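Side-chain contacts in beta-1,4-galactanase (Humicola insolens, PDB 1HJQ), which hydrolyses the beta-1,4-galactosidic linkages of type I arabinogalactans as a family 53 glycoside hydrolase of clan GH-A: residues 257-262 / 266-271; 159-164 / 173-178. All coordinates share one frame; numbering follows the deposited sequence.

Contact 1: 257-262 / 266-271; sequences YQFPAD and VPFSAA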
loop_
_atom_site.group_PDB
_atom_site.type_symbol
_atom_site.label_atom_id
_atom_site.label_comp_id
_atom_site.label_asym_id
_atom_site.label_seq_id
_atom_site.Cartn_x
_atom_site.Cartn_y
_atom_site.Cartn_z
ATOM N N TYR A 257 20.915 -6.691 4.265
ATOM C CA TYR A 257 20.608 -8.004 4.802
ATOM C C TYR A 257 20.697 -9.095 3.748
ATOM O O TYR A 257 20.553 -8.845 2.556
ATOM C CB TYR A 257 19.201 -8.027 5.396
ATOM C CG TYR A 257 18.912 -6.904 6.353
ATOM C CD1 TYR A 257 18.415 -5.687 5.893
ATOM C CD2 TYR A 257 19.129 -7.055 7.721
ATOM C CE1 TYR A 257 18.138 -4.643 6.773
ATOM C CE2 TYR A 257 18.859 -6.020 8.612
ATOM C CZ TYR A 257 18.362 -4.814 8.130
ATOM O OH TYR A 257 18.096 -3.781 8.999
ATOM N N GLN A 258 20.931 -10.315 4.203
ATOM C CA GLN A 258 21.003 -11.441 3.298
ATOM C C GLN A 258 19.587 -11.647 2.783
ATOM O O GLN A 258 18.626 -11.512 3.535
ATOM C CB GLN A 258 21.492 -12.670 4.057
ATOM C CG GLN A 258 21.644 -13.923 3.228
ATOM C CD GLN A 258 22.650 -14.884 3.846
ATOM O OE1 GLN A 258 22.665 -16.081 3.536
ATOM N NE2 GLN A 258 23.510 -14.358 4.719
ATOM N N PHE A 259 19.450 -11.942 1.501
ATOM C CA PHE A 259 18.130 -12.167 0.935
ATOM C C PHE A 259 17.596 -13.540 1.338
ATOM O O PHE A 259 18.358 -14.420 1.715
ATOM C CB PHE A 259 18.194 -12.063 -0.587
ATOM C CG PHE A 259 18.072 -10.660 -1.103
ATOM C CD1 PHE A 259 18.825 -9.630 -0.552
ATOM C CD2 PHE A 259 17.201 -10.367 -2.148
ATOM C CE1 PHE A 259 18.710 -8.323 -1.035
ATOM C CE2 PHE A 259 17.081 -9.070 -2.636
ATOM C CZ PHE A 259 17.836 -8.044 -2.078
ATOM N N PRO A 260 16.273 -13.733 1.287
ATOM C CA PRO A 260 15.724 -15.044 1.660
ATOM C C PRO A 260 16.328 -16.145 0.776
ATOM O O PRO A 260 16.559 -15.940 -0.418
ATOM C CB PRO A 260 14.229 -14.863 1.431
ATOM C CG PRO A 260 14.029 -13.408 1.777
ATOM C CD PRO A 260 15.196 -12.748 1.084
ATOM N N ALA A 261 16.585 -17.306 1.367
ATOM C CA ALA A 261 17.178 -18.427 0.642
ATOM C C ALA A 261 16.391 -18.874 -0.588
ATOM O O ALA A 261 16.977 -19.357 -1.560
ATOM C CB ALA A 261 17.363 -19.606 1.583
ATOM N N ASP A 262 15.073 -18.715 -0.554
ATOM C CA ASP A 262 14.249 -19.128 -1.681
ATOM C C ASP A 262 14.360 -18.250 -2.921
ATOM O O ASP A 262 13.914 -18.648 -3.993
ATOM C CB ASP A 262 12.776 -19.232 -1.274
ATOM C CG ASP A 262 12.247 -17.965 -0.615
ATOM O OD1 ASP A 262 12.774 -16.863 -0.890
ATOM O OD2 ASP A 262 11.279 -18.075 0.173
ATOM N N VAL A 266 17.268 -15.823 -7.854
ATOM C CA VAL A 266 16.634 -14.830 -8.709
ATOM C C VAL A 266 17.606 -13.680 -8.943
ATOM O O VAL A 266 18.115 -13.080 -8.000
ATOM C CB VAL A 266 15.336 -14.297 -8.068
ATOM C CG1 VAL A 266 14.678 -13.272 -8.986
ATOM C CG2 VAL A 266 14.385 -15.461 -7.785
ATOM N N PRO A 267 17.880 -13.368 -10.215
ATOM C CA PRO A 267 18.799 -12.295 -10.599
ATOM C C PRO A 267 18.263 -10.888 -10.405
ATOM O O PRO A 267 17.051 -10.666 -10.401
ATOM C CB PRO A 267 19.060 -12.593 -12.071
ATOM C CG PRO A 267 17.740 -13.135 -12.524
ATOM C CD PRO A 267 17.382 -14.081 -11.408
ATOM N N PHE A 268 19.175 -9.935 -10.232
ATOM C CA PHE A 268 18.773 -8.546 -10.094
ATOM C C PHE A 268 18.729 -8.034 -11.519
ATOM O O PHE A 268 19.754 -7.635 -12.081
ATOM C CB PHE A 268 19.783 -7.748 -9.268
ATOM C CG PHE A 268 19.917 -8.233 -7.857
ATOM C CD1 PHE A 268 18.782 -8.562 -7.111
ATOM C CD2 PHE A 268 21.174 -8.387 -7.276
ATOM C CE1 PHE A 268 18.895 -9.040 -5.811
ATOM C CE2 PHE A 268 21.302 -8.866 -5.971
ATOM C CZ PHE A 268 20.158 -9.195 -5.237
ATOM N N SER A 269 17.537 -8.088 -12.106
ATOM C CA SER A 269 17.328 -7.661 -13.477
ATOM C C SER A 269 15.843 -7.676 -13.778
ATOM O O SER A 269 15.043 -8.183 -12.989
ATOM C CB SER A 269 18.032 -8.614 -14.441
ATOM O OG SER A 269 17.408 -9.891 -14.434
ATOM N N ALA A 270 15.480 -7.121 -14.926
ATOM C CA ALA A 270 14.092 -7.086 -15.339
ATOM C C ALA A 270 13.522 -8.503 -15.286
ATOM O O ALA A 270 12.376 -8.707 -14.882
ATOM C CB ALA A 270 13.988 -6.533 -16.743
ATOM N N ALA A 271 14.325 -9.481 -15.693
ATOM C CA ALA A 271 13.881 -10.874 -15.688
ATOM C C ALA A 271 13.586 -11.315 -14.264
ATOM O O ALA A 271 12.560 -11.936 -14.004
ATOM C CB ALA A 271 14.946 -11.766 -16.303
#
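Phe268 brings the rim of its ring up to one face of Phe259, and this pair is the whole of the direct side-chain contact between 257-262 and 266-271. The ring centroids of Phe259 and Phe268 stand 5.4 Å apart and the planes make an angle of 65°, which defines an offset edge-to-face pair, well short of perpendicular. The leading edge is the CE1-CZ bond of Phe268. Its CE1 lies 3.7 Å from CE2 of Phe259, and CZ of Phe268 is 4.0 Å from the same CE2. Because CZ of Phe268 sits above the outer part of the Phe259 ring and not over its middle, the overlap is confined to the CE2-CZ side. Seen from Phe268, the nearest atom, CE2 of Phe259, lies close to the ring plane.

Both side chains use the same first rotamer, CG opposite the carbonyl carbon (chi1 -85° in Phe259 and -63° in Phe268), and they reach toward each other from opposite directions. Phe259 leaves the backbone already headed for the other segment, whereas Phe268 starts obliquely and closes the distance with its ring.

Segment 257-262 lies in the connection after strand 240-245, the seventh of the TIM barrel, and 266-271 carries it into the first turn of helix 270-286, peripheral and away from the catalytic residues. Ser269, the next residue after Phe268, is the N-cap of that helix, its OG accepting from the backbone N of Gly272. Arg264, between the segments, hydrogen-bonds through NE to Phe259 O, while Trp248 NE1 holds Pro267 O. No hydrogen bond joins 257-262 to 266-271 directly; their attraction is therefore probably due to dispersion, with a small C-H to pi contribution, and polar bonding is left to the residues around them.

Contact 2: 159-164 / 173-178; sequences SAAWGV and PKIMVH
Ile175 sends its CD1 methyl into the angle between Ala161 and Val164, one helical turn's worth of side chains on the inner side of helix 150-165. That methyl lies 4.2 Å from Ala161 CB and also 4.2 Å from Val164 CB, while Ala161 O is the nearest atom to Ile175 CD1, at 3.5 Å, a van der Waals contact of a methyl with a backbone oxygen. The extended end of the isoleucine explains this reach: chi2 of 169° carries CD1 outward from the strand, past CG1.

Most of Val164's contact is made by CG1, which meets Ile175 on the strand and Pro173 just ahead of it. With CG1 opposite its backbone N (chi1 -180°), that methyl approaches both Ile175 CG1, at 4.1 Å, and the ring of Pro173, where the closest atom is CG at 3.7 Å from Val164 CG1. The valine branch crosses the proline ring at a slant, with Pro173 CD a little farther away. The backbones come closest at Ala161 and Ile175, whose CA atoms are 6.7 Å apart, where the helix presents only a methyl.

All four touching residues are buried, and the interface is apolar, without a hydrogen bond between the segments. It is the helix-on-strand packing of a TIM barrel, in which helix 150-165 covers the outside of strand 174-179. On that strand Ile175 pairs its backbone with Asp207 and Met208 on one flank, while Lys174 and Met176 bond to Val130 on the other. Pro173 and Ile175 also touch strand 129-132, and Val164 extends the packing to Thr113 of the adjoining helix 102-123.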
loop_
_atom_site.group_PDB
_atom_site.type_symbol
_atom_site.label_atom_id
_atom_site.label_comp_id
_atom_site.label_asym_id
_atom_site.label_seq_id
_atom_site.Cartn_x
_atom_site.Cartn_y
_atom_site.Cartn_z
ATOM N N SER A 159 -13.495 4.308 14.493
ATOM C CA SER A 159 -13.908 5.631 14.049
ATOM C C SER A 159 -13.537 5.869 12.590
ATOM O O SER A 159 -14.339 6.398 11.815
ATOM C CB SER A 159 -13.260 6.707 14.915
ATOM O OG SER A 159 -13.688 6.606 16.257
ATOM N N ALA A 160 -12.320 5.479 12.220
ATOM C CA ALA A 160 -11.848 5.651 10.851
ATOM C C ALA A 160 -12.659 4.801 9.886
ATOM O O ALA A 160 -13.039 5.254 8.805
ATOM C CB ALA A 160 -10.389 5.281 10.756
ATOM N N ALA A 161 -12.920 3.561 10.279
ATOM C CA ALA A 161 -13.694 2.657 9.437
ATOM C C ALA A 161 -15.044 3.280 9.131
ATOM O O ALA A 161 -15.526 3.220 8.000
ATOM C CB ALA A 161 -13.886 1.336 10.132
ATOM N N TRP A 162 -15.651 3.893 10.144
ATOM C CA TRP A 162 -16.954 4.501 9.961
ATOM C C TRP A 162 -16.938 5.818 9.221
ATOM O O TRP A 162 -17.955 6.221 8.655
ATOM C CB TRP A 162 -17.676 4.631 11.302
ATOM C CG TRP A 162 -18.277 3.334 11.666
ATOM C CD1 TRP A 162 -17.640 2.262 12.232
ATOM C CD2 TRP A 162 -19.588 2.884 11.319
ATOM N NE1 TRP A 162 -18.473 1.169 12.247
ATOM C CE2 TRP A 162 -19.675 1.522 11.691
ATOM C CE3 TRP A 162 -20.696 3.495 10.719
ATOM C CZ2 TRP A 162 -20.830 0.760 11.482
ATOM C CZ3 TRP A 162 -21.849 2.733 10.510
ATOM C CH2 TRP A 162 -21.903 1.380 10.893
ATOM N N GLY A 163 -15.795 6.489 9.216
ATOM C CA GLY A 163 -15.714 7.728 8.475
ATOM C C GLY A 163 -15.935 7.326 7.026
ATOM O O GLY A 163 -16.497 8.071 6.221
ATOM N N VAL A 164 -15.493 6.116 6.699
ATOM C CA VAL A 164 -15.642 5.584 5.354
ATOM C C VAL A 164 -17.081 5.127 5.170
ATOM O O VAL A 164 -17.732 5.453 4.182
ATOM C CB VAL A 164 -14.714 4.370 5.122
ATOM C CG1 VAL A 164 -14.887 3.842 3.704
ATOM C CG2 VAL A 164 -13.269 4.762 5.382
ATOM N N PRO A 173 -15.984 1.393 -0.538
ATOM C CA PRO A 173 -14.743 0.665 -0.793
ATOM C C PRO A 173 -14.488 -0.352 0.307
ATOM O O PRO A 173 -15.019 -0.234 1.405
ATOM C CB PRO A 173 -13.697 1.770 -0.782
ATOM C CG PRO A 173 -14.230 2.688 0.260
ATOM C CD PRO A 173 -15.690 2.776 -0.129
ATOM N N LYS A 174 -13.680 -1.355 -0.001
ATOM C CA LYS A 174 -13.334 -2.365 0.976
ATOM C C LYS A 174 -12.387 -1.689 1.949
ATOM O O LYS A 174 -11.433 -1.028 1.544
ATOM C CB LYS A 174 -12.647 -3.544 0.293
ATOM C CG LYS A 174 -13.523 -4.203 -0.748
ATOM C CD LYS A 174 -12.902 -5.459 -1.319
ATOM C CE LYS A 174 -13.891 -6.164 -2.230
ATOM N NZ LYS A 174 -13.418 -7.524 -2.589
ATOM N N ILE A 175 -12.661 -1.833 3.233
ATOM C CA ILE A 175 -11.820 -1.217 4.240
ATOM C C ILE A 175 -10.697 -2.180 4.584
ATOM O O ILE A 175 -10.939 -3.345 4.893
ATOM C CB ILE A 175 -12.646 -0.861 5.480
ATOM C CG1 ILE A 175 -13.780 0.084 5.063
ATOM C CG2 ILE A 175 -11.753 -0.217 6.530
ATOM C CD1 ILE A 175 -14.834 0.327 6.132
ATOM N N MET A 176 -9.469 -1.680 4.520
ATOM C CA MET A 176 -8.293 -2.497 4.774
ATOM C C MET A 176 -7.414 -2.027 5.933
ATOM O O MET A 176 -7.268 -0.833 6.175
ATOM C CB MET A 176 -7.435 -2.554 3.500
ATOM C CG MET A 176 -6.082 -3.220 3.685
ATOM S SD MET A 176 -4.926 -2.833 2.368
ATOM C CE MET A 176 -5.640 -3.770 0.994
ATOM N N VAL A 177 -6.845 -2.992 6.649
ATOM C CA VAL A 177 -5.921 -2.716 7.743
ATOM C C VAL A 177 -4.589 -3.201 7.188
ATOM O O VAL A 177 -4.461 -4.348 6.757
ATOM C CB VAL A 177 -6.291 -3.484 9.032
ATOM C CG1 VAL A 177 -5.150 -3.373 10.049
ATOM C CG2 VAL A 177 -7.569 -2.895 9.627
ATOM N N HIS A 178 -3.612 -2.302 7.178
ATOM C CA HIS A 178 -2.297 -2.575 6.619
ATOM C C HIS A 178 -1.185 -2.691 7.656
ATOM O O HIS A 178 -0.932 -1.764 8.428
ATOM C CB HIS A 178 -1.974 -1.474 5.596
ATOM C CG HIS A 178 -0.598 -1.555 5.012
ATOM N ND1 HIS A 178 0.142 -2.717 5.003
ATOM C CD2 HIS A 178 0.159 -0.619 4.393
ATOM C CE1 HIS A 178 1.299 -2.493 4.406
ATOM N NE2 HIS A 178 1.335 -1.229 4.026
#

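The two contacts lie on opposite sides of the chain's centre, with their own centres 35 Å apart and nearest atoms about 17 Å apart, so neither touches the other. Contact 2 belongs to the barrel wall: it is wholly buried, joins a helix to a strand, and packs Ala161, Val164 and Ile175 together with Pro173 over 171 Å². Contact 1 is peripheral and only partly buried, links a loop to the lead-in of helix 270-286, and spends its 97 Å² chiefly on a pair of aromatic rings. Neither has a hydrogen bond across it, yet their geometry differs: multipoint methyl packing in the layered barrel, against a directional ring pair ahead of a helix.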